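PDB 3LNB: N-acetyltransferase family protein from Bacillus anthracis, which catalyses the transfer of an acetyl group from acetyl-coenzyme A to arylamines and inactivates the antibiotic sulfamethoxazole. Local coordinates for residues Asn232-Gln235 / Lys236-Glu240; Lys254-Tyr258 / Gly259-Leu263. The protein carries 1 engineered substitution. One frame throughout, in Å; residues are numbered along the deposited sequence.

Contacts 1 and 2 follow one another along the chain: helix 228-240, whose last turns make up contact 1, precedes strand 252-256, the first arm of the hairpin of contact 2. Their centres are about 26 Å apart, on opposite sides of the chain's centre, and their nearest atoms remain about 15 Å from each other. Coenzyme A relates them. Ile238 of residues 236-240 has its side chain about 5 Å from coenzyme A, whereas His260 and Ser262 of residues 259-263 bond to its pyrophosphate. The hairpin belongs to the antiparallel sheet running from strand 68-69 to strand 275-280; contact 1 is purely helical. Helix and hairpin thus approach the same coenzyme A molecule from different sides of the fold.

Contact 1. Residues Asn232-Gln235 / Lys236-Glu240; sequences NNIQ and KVIVE
Residues Asn232-Gln235 pass into Lys236-Glu240 through consecutive i to i+4 backbone bonds of helix 228-240, Lys236 N to Asn232 O, Val237 N to Asn233 O, Ile238 N to Ile234 O and Val239 N to Gln235 O, all 2.9 to 3.1 Å long. Gln235 O also receives a weak second bond from Ile238 N, with an N-H...O angle of only 121°, so the carbonyl is shared between two donors near the end of the helix.

The side chains sort by helical face. On the buried one, Ile234 and Ile238 lie side by side and point the same way, CG2 of Ile234 meeting CD1 of Ile238 at 4.1 Å. Ile238 carries CG1 anti to its carbonyl carbon (chi1 -74°), which lays that branch against the preceding turn, 3.4 Å from Ile234 O. On the side of Gln235, CG2 of Val239 comes to 3.1 Å from Gln235 O. On the more exposed flank, Asn233 and Val237 slant across each other, and the amide ND2 of Asn233 reaches CG2 of Val237 at 4.1 Å, a polar group against a methyl.

Gln235 has CG anti to the backbone N (chi1 -177°), and its extended chain carries NE2 to Lys79 O; Asn232 OD1 similarly accepts from Ile81 N. Two amides thus tie one edge of the helix to the Lys79-Ile81 loop, which satisfies the buried NE2, while Gln235 and Ile238 rest on Tyr100 of helix 99-112. The bonds across the contact are all backbone ones, and its apolar side-chain contact is Ile234 with Ile238. Ile238 lies near, without touching, Cys99, His138 and Asp153, which fit the Cys-His-Asp triad of the family, and is consistent with an apolar lining on that side.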
loop_
_atom_site.group_PDB
_atom_site.type_symbol
_atom_site.label_atom_id
_atom_site.label_comp_id
_atom_site.label_asym_id
_atom_site.label_seq_id
_atom_site.Cartn_x
_atom_site.Cartn_y
_atom_site.Cartn_z
ATOM N N ASN A 232 13.626 5.501 4.912
ATOM C CA ASN A 232 14.431 4.443 5.522
ATOM C C ASN A 232 14.262 4.483 7.034
ATOM O O ASN A 232 14.348 3.448 7.698
ATOM C CB ASN A 232 15.914 4.590 5.183
ATOM C CG ASN A 232 16.222 4.218 3.752
ATOM O OD1 ASN A 232 15.884 3.129 3.297
ATOM N ND2 ASN A 232 16.863 5.125 3.034
ATOM N N ASN A 233 14.023 5.675 7.580
ATOM C CA ASN A 233 13.831 5.807 9.025
ATOM C C ASN A 233 12.477 5.186 9.369
ATOM O O ASN A 233 12.330 4.518 10.387
ATOM C CB ASN A 233 13.845 7.282 9.456
ATOM C CG ASN A 233 13.871 7.450 10.981
ATOM O OD1 ASN A 233 14.889 7.186 11.635
ATOM N ND2 ASN A 233 12.750 7.879 11.553
ATOM N N ILE A 234 11.491 5.411 8.508
ATOM C CA ILE A 234 10.163 4.859 8.720
ATOM C C ILE A 234 10.251 3.334 8.718
ATOM O O ILE A 234 9.623 2.666 9.539
ATOM C CB ILE A 234 9.172 5.327 7.619
ATOM C CG1 ILE A 234 8.933 6.836 7.739
ATOM C CG2 ILE A 234 7.848 4.581 7.746
ATOM C CD1 ILE A 234 8.003 7.421 6.671
ATOM N N GLN A 235 11.039 2.780 7.802
ATOM C CA GLN A 235 11.174 1.334 7.742
ATOM C C GLN A 235 11.768 0.809 9.043
ATOM O O GLN A 235 11.280 -0.167 9.609
ATOM C CB GLN A 235 12.066 0.907 6.574
ATOM C CG GLN A 235 12.167 -0.598 6.432
ATOM C CD GLN A 235 12.960 -1.037 5.211
ATOM O OE1 GLN A 235 12.520 -1.905 4.459
ATOM N NE2 GLN A 235 14.138 -0.447 5.016
ATOM N N LYS A 236 12.817 1.466 9.520
ATOM C CA LYS A 236 13.458 1.029 10.751
ATOM C C LYS A 236 12.510 1.056 11.949
ATOM O O LYS A 236 12.543 0.152 12.786
ATOM C CB LYS A 236 14.704 1.876 11.027
ATOM C CG LYS A 236 15.424 1.519 12.326
ATOM C CD LYS A 236 15.655 0.008 12.494
ATOM C CE LYS A 236 16.695 -0.544 11.534
ATOM N NZ LYS A 236 17.052 -1.963 11.896
ATOM N N VAL A 237 11.666 2.081 12.037
ATOM C CA VAL A 237 10.711 2.188 13.140
ATOM C C VAL A 237 9.682 1.056 13.091
ATOM O O VAL A 237 9.218 0.577 14.121
ATOM C CB VAL A 237 9.947 3.536 13.103
ATOM C CG1 VAL A 237 8.903 3.575 14.215
ATOM C CG2 VAL A 237 10.915 4.692 13.257
ATOM N N ILE A 238 9.323 0.639 11.883
ATOM C CA ILE A 238 8.360 -0.434 11.704
ATOM C C ILE A 238 9.012 -1.780 12.026
ATOM O O ILE A 238 8.350 -2.728 12.466
ATOM C CB ILE A 238 7.815 -0.407 10.266
ATOM C CG1 ILE A 238 6.848 0.777 10.124
ATOM C CG2 ILE A 238 7.157 -1.727 9.918
ATOM C CD1 ILE A 238 6.248 0.923 8.744
ATOM N N VAL A 239 10.319 -1.845 11.815
ATOM C CA VAL A 239 11.090 -3.043 12.100
ATOM C C VAL A 239 11.379 -3.186 13.598
ATOM O O VAL A 239 11.411 -4.301 14.117
ATOM C CB VAL A 239 12.454 -3.027 11.365
ATOM C CG1 VAL A 239 13.300 -4.221 11.809
ATOM C CG2 VAL A 239 12.244 -3.063 9.868
ATOM N N GLU A 240 11.559 -2.068 14.302
ATOM C CA GLU A 240 11.900 -2.131 15.729
ATOM C C GLU A 240 10.936 -1.581 16.793
ATOM O O GLU A 240 11.053 -1.945 17.966
ATOM C CB GLU A 240 13.267 -1.475 15.936
ATOM C CG GLU A 240 13.211 0.053 15.967
ATOM C CD GLU A 240 14.590 0.678 16.043
ATOM O OE1 GLU A 240 15.423 0.174 16.825
ATOM O OE2 GLU A 240 14.841 1.676 15.328
#

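Contact 2. Residues Lys254-Tyr258 / Gly259-Leu263; sequences KLTNY and GHISL. With COA (coenzyme A), chain B.
A beta hairpin supplies His260 and Ser262 to the coenzyme A pocket, strands 252-256 and 259-263 being joined by a type I turn from Thr256 to Gly259. Lys254 and Ile261 form an antiparallel hydrogen-bonded pair: Ile261 N gives to Lys254 O at 2.8 Å, nearly in line with the carbonyl, and Lys254 N gives to Ile261 O at 3.0 Å. Leu255 and His260 follow as a non-hydrogen-bonded pair. Closer to the turn, Thr256 N donates to Gly259 O at 2.8 Å from well above the carbonyl plane, and the reverse bond is weak. Gly259 has backbone angles at which a CB would run into Tyr258 O.

On one face of the hairpin, CG2 of Thr256 touches CG1 and CG2 of Ile261, both at 4.1 Å, the two side chains crossing at about a right angle. His260 lies on the other face, with CG between the backbone N and the carbonyl carbon (chi1 67°) and the ring leading away from the partner strand to the pyrophosphate. The phosphorus P2A sits in the ring plane at its edge. NE2 gives a fairly straight bond to coenzyme A O4A (3.2 Å, 165°) and a weak, bent one to O5A. Ser262 OG donates to the same O5A at a short 2.5 Å. Two residues of one strand therefore grip one phosphate, whose negative charge could favour a protonated imidazole.

Strand 267-272 runs along the other edge of strand 259-263, with backbone bonds between His260 and Thr271 and between Ser262 and Thr269. Ile261 packs on Phe294 of helix 283-294, and Leu255 on Met64 of helix 55-65.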
loop_
_atom_site.group_PDB
_atom_site.type_symbol
_atom_site.label_atom_id
_atom_site.label_comp_id
_atom_site.label_asym_id
_atom_site.label_seq_id
_atom_site.Cartn_x
_atom_site.Cartn_y
_atom_site.Cartn_z
ATOM N N LYS A 254 -3.716 -9.547 -0.272
ATOM C CA LYS A 254 -3.863 -9.186 -1.669
ATOM C C LYS A 254 -5.339 -9.139 -2.024
ATOM O O LYS A 254 -6.161 -9.829 -1.414
ATOM C CB LYS A 254 -3.142 -10.215 -2.555
ATOM C CG LYS A 254 -3.113 -9.867 -4.038
ATOM C CD LYS A 254 -2.281 -10.873 -4.837
ATOM C CE LYS A 254 -2.974 -12.211 -4.947
ATOM N NZ LYS A 254 -4.219 -12.124 -5.758
ATOM N N LEU A 255 -5.670 -8.315 -3.006
ATOM C CA LEU A 255 -7.043 -8.191 -3.467
ATOM C C LEU A 255 -7.338 -9.304 -4.455
ATOM O O LEU A 255 -6.434 -9.844 -5.085
ATOM C CB LEU A 255 -7.246 -6.852 -4.167
ATOM C CG LEU A 255 -7.563 -5.630 -3.312
ATOM C CD1 LEU A 255 -6.687 -5.593 -2.074
ATOM C CD2 LEU A 255 -7.377 -4.398 -4.161
ATOM N N THR A 256 -8.615 -9.639 -4.574
ATOM C CA THR A 256 -9.079 -10.663 -5.501
ATOM C C THR A 256 -10.297 -10.074 -6.198
ATOM O O THR A 256 -10.794 -9.018 -5.809
ATOM C CB THR A 256 -9.519 -11.948 -4.774
ATOM O OG1 THR A 256 -10.599 -11.652 -3.884
ATOM C CG2 THR A 256 -8.369 -12.540 -3.995
ATOM N N ASN A 257 -10.786 -10.748 -7.229
ATOM C CA ASN A 257 -11.947 -10.240 -7.928
ATOM C C ASN A 257 -13.201 -10.243 -7.059
ATOM O O ASN A 257 -14.125 -9.478 -7.311
ATOM C CB ASN A 257 -12.175 -11.040 -9.209
ATOM C CG ASN A 257 -11.081 -10.802 -10.225
ATOM O OD1 ASN A 257 -10.858 -9.668 -10.659
ATOM N ND2 ASN A 257 -10.383 -11.867 -10.606
ATOM N N TYR A 258 -13.220 -11.068 -6.016
ATOM C CA TYR A 258 -14.387 -11.145 -5.139
ATOM C C TYR A 258 -14.153 -10.670 -3.703
ATOM O O TYR A 258 -14.999 -10.879 -2.830
ATOM C CB TYR A 258 -14.914 -12.576 -5.135
ATOM C CG TYR A 258 -15.300 -13.058 -6.516
ATOM C CD1 TYR A 258 -16.302 -12.416 -7.242
ATOM C CD2 TYR A 258 -14.649 -14.135 -7.111
ATOM C CE1 TYR A 258 -16.646 -12.833 -8.524
ATOM C CE2 TYR A 258 -14.985 -14.558 -8.402
ATOM C CZ TYR A 258 -15.980 -13.902 -9.096
ATOM O OH TYR A 258 -16.304 -14.302 -10.374
ATOM N N GLY A 259 -13.012 -10.023 -3.462
ATOM C CA GLY A 259 -12.702 -9.527 -2.127
ATOM C C GLY A 259 -11.204 -9.384 -1.941
ATOM O O GLY A 259 -10.540 -8.699 -2.721
ATOM N N HIS A 260 -10.680 -10.018 -0.895
ATOM C CA HIS A 260 -9.248 -10.015 -0.611
ATOM C C HIS A 260 -8.897 -11.217 0.262
ATOM O O HIS A 260 -9.774 -11.845 0.853
ATOM C CB HIS A 260 -8.798 -8.716 0.079
ATOM C CG HIS A 260 -9.340 -8.531 1.464
ATOM N ND1 HIS A 260 -10.610 -8.058 1.709
ATOM C CD2 HIS A 260 -8.774 -8.738 2.678
ATOM C CE1 HIS A 260 -10.804 -7.978 3.014
ATOM N NE2 HIS A 260 -9.704 -8.383 3.625
ATOM N N ILE A 261 -7.613 -11.545 0.318
ATOM C CA ILE A 261 -7.153 -12.679 1.104
ATOM C C ILE A 261 -5.973 -12.285 1.974
ATOM O O ILE A 261 -5.139 -11.462 1.577
ATOM C CB ILE A 261 -6.741 -13.864 0.191
ATOM C CG1 ILE A 261 -5.818 -13.367 -0.925
ATOM C CG2 ILE A 261 -7.983 -14.516 -0.414
ATOM C CD1 ILE A 261 -5.198 -14.488 -1.755
ATOM N N SER A 262 -5.922 -12.873 3.163
ATOM C CA SER A 262 -4.866 -12.604 4.124
ATOM C C SER A 262 -4.314 -13.898 4.717
ATOM O O SER A 262 -5.057 -14.830 5.050
ATOM C CB SER A 262 -5.389 -11.696 5.238
ATOM O OG SER A 262 -5.690 -10.408 4.729
ATOM N N LEU A 263 -2.998 -13.944 4.849
ATOM C CA LEU A 263 -2.332 -15.120 5.374
ATOM C C LEU A 263 -1.315 -14.783 6.458
ATOM O O LEU A 263 -0.447 -13.941 6.259
ATOM C CB LEU A 263 -1.620 -15.853 4.237
ATOM C CG LEU A 263 -0.783 -17.073 4.627
ATOM C CD1 LEU A 263 -1.714 -18.235 4.976
ATOM C CD2 LEU A 263 0.143 -17.452 3.473
HETATM N N1A COA B . 0.445 -6.588 10.906
HETATM C C2A COA B . 0.481 -7.901 11.045
HETATM N N3A COA B . -0.625 -8.624 11.103
HETATM C C4A COA B . -1.825 -8.036 11.021
HETATM C C5A COA B . -1.903 -6.658 10.879
HETATM C C6A COA B . -0.720 -5.931 10.820
HETATM N N6A COA B . -0.744 -4.610 10.665
HETATM N N7A COA B . -3.190 -6.335 10.808
HETATM C C8A COA B . -3.895 -7.460 10.898
HETATM N N9A COA B . -3.071 -8.500 11.022
HETATM C C1B COA B . -3.475 -9.925 11.039
HETATM C C2B COA B . -4.442 -10.271 12.170
HETATM O O2B COA B . -3.718 -10.465 13.389
HETATM C C3B COA B . -5.000 -11.599 11.660
HETATM O O3B COA B . -4.199 -12.693 12.114
HETATM P P3B COA B . -4.912 -14.104 12.418
HETATM O O7A COA B . -5.863 -14.495 11.354
HETATM O O8A COA B . -3.729 -15.178 12.615
HETATM O O9A COA B . -5.627 -13.920 13.848
HETATM C C4B COA B . -4.907 -11.464 10.138
HETATM O O4B COA B . -4.275 -10.199 9.879
HETATM C C5B COA B . -6.292 -11.455 9.494
HETATM O O5B COA B . -7.041 -10.333 9.967
HETATM P P1A COA B . -8.604 -10.216 9.609
HETATM O O1A COA B . -9.063 -8.752 10.096
HETATM O O2A COA B . -9.392 -11.294 10.246
HETATM O O3A COA B . -8.698 -10.273 8.003
HETATM P P2A COA B . -8.403 -9.024 7.032
HETATM O O4A COA B . -9.824 -8.301 6.813
HETATM O O5A COA B . -7.817 -9.490 5.754
HETATM O O6A COA B . -7.473 -7.972 7.820
HETATM C CBP COA B . -5.543 -6.772 6.878
HETATM C CCP COA B . -6.049 -7.976 7.679
HETATM C CDP COA B . -5.982 -6.907 5.418
HETATM C CEP COA B . -4.015 -6.733 6.949
HETATM C CAP COA B . -6.105 -5.482 7.478
HETATM O OAP COA B . -5.734 -5.398 8.856
HETATM C C9P COA B . -5.567 -4.246 6.753
HETATM O O9P COA B . -5.947 -3.958 5.619
HETATM N N8P COA B . -4.686 -3.535 7.455
HETATM C C7P COA B . -4.064 -2.301 6.952
HETATM C C6P COA B . -2.575 -2.274 7.307
HETATM C C5P COA B . -2.000 -0.862 7.170
HETATM O O5P COA B . -2.269 0.004 8.000
HETATM N N4P COA B . -1.197 -0.658 6.129
HETATM C C3P COA B . -0.583 0.653 5.876
HETATM C C2P COA B . 0.635 0.873 6.775
HETATM S S1P COA B . 2.070 -0.185 6.361
#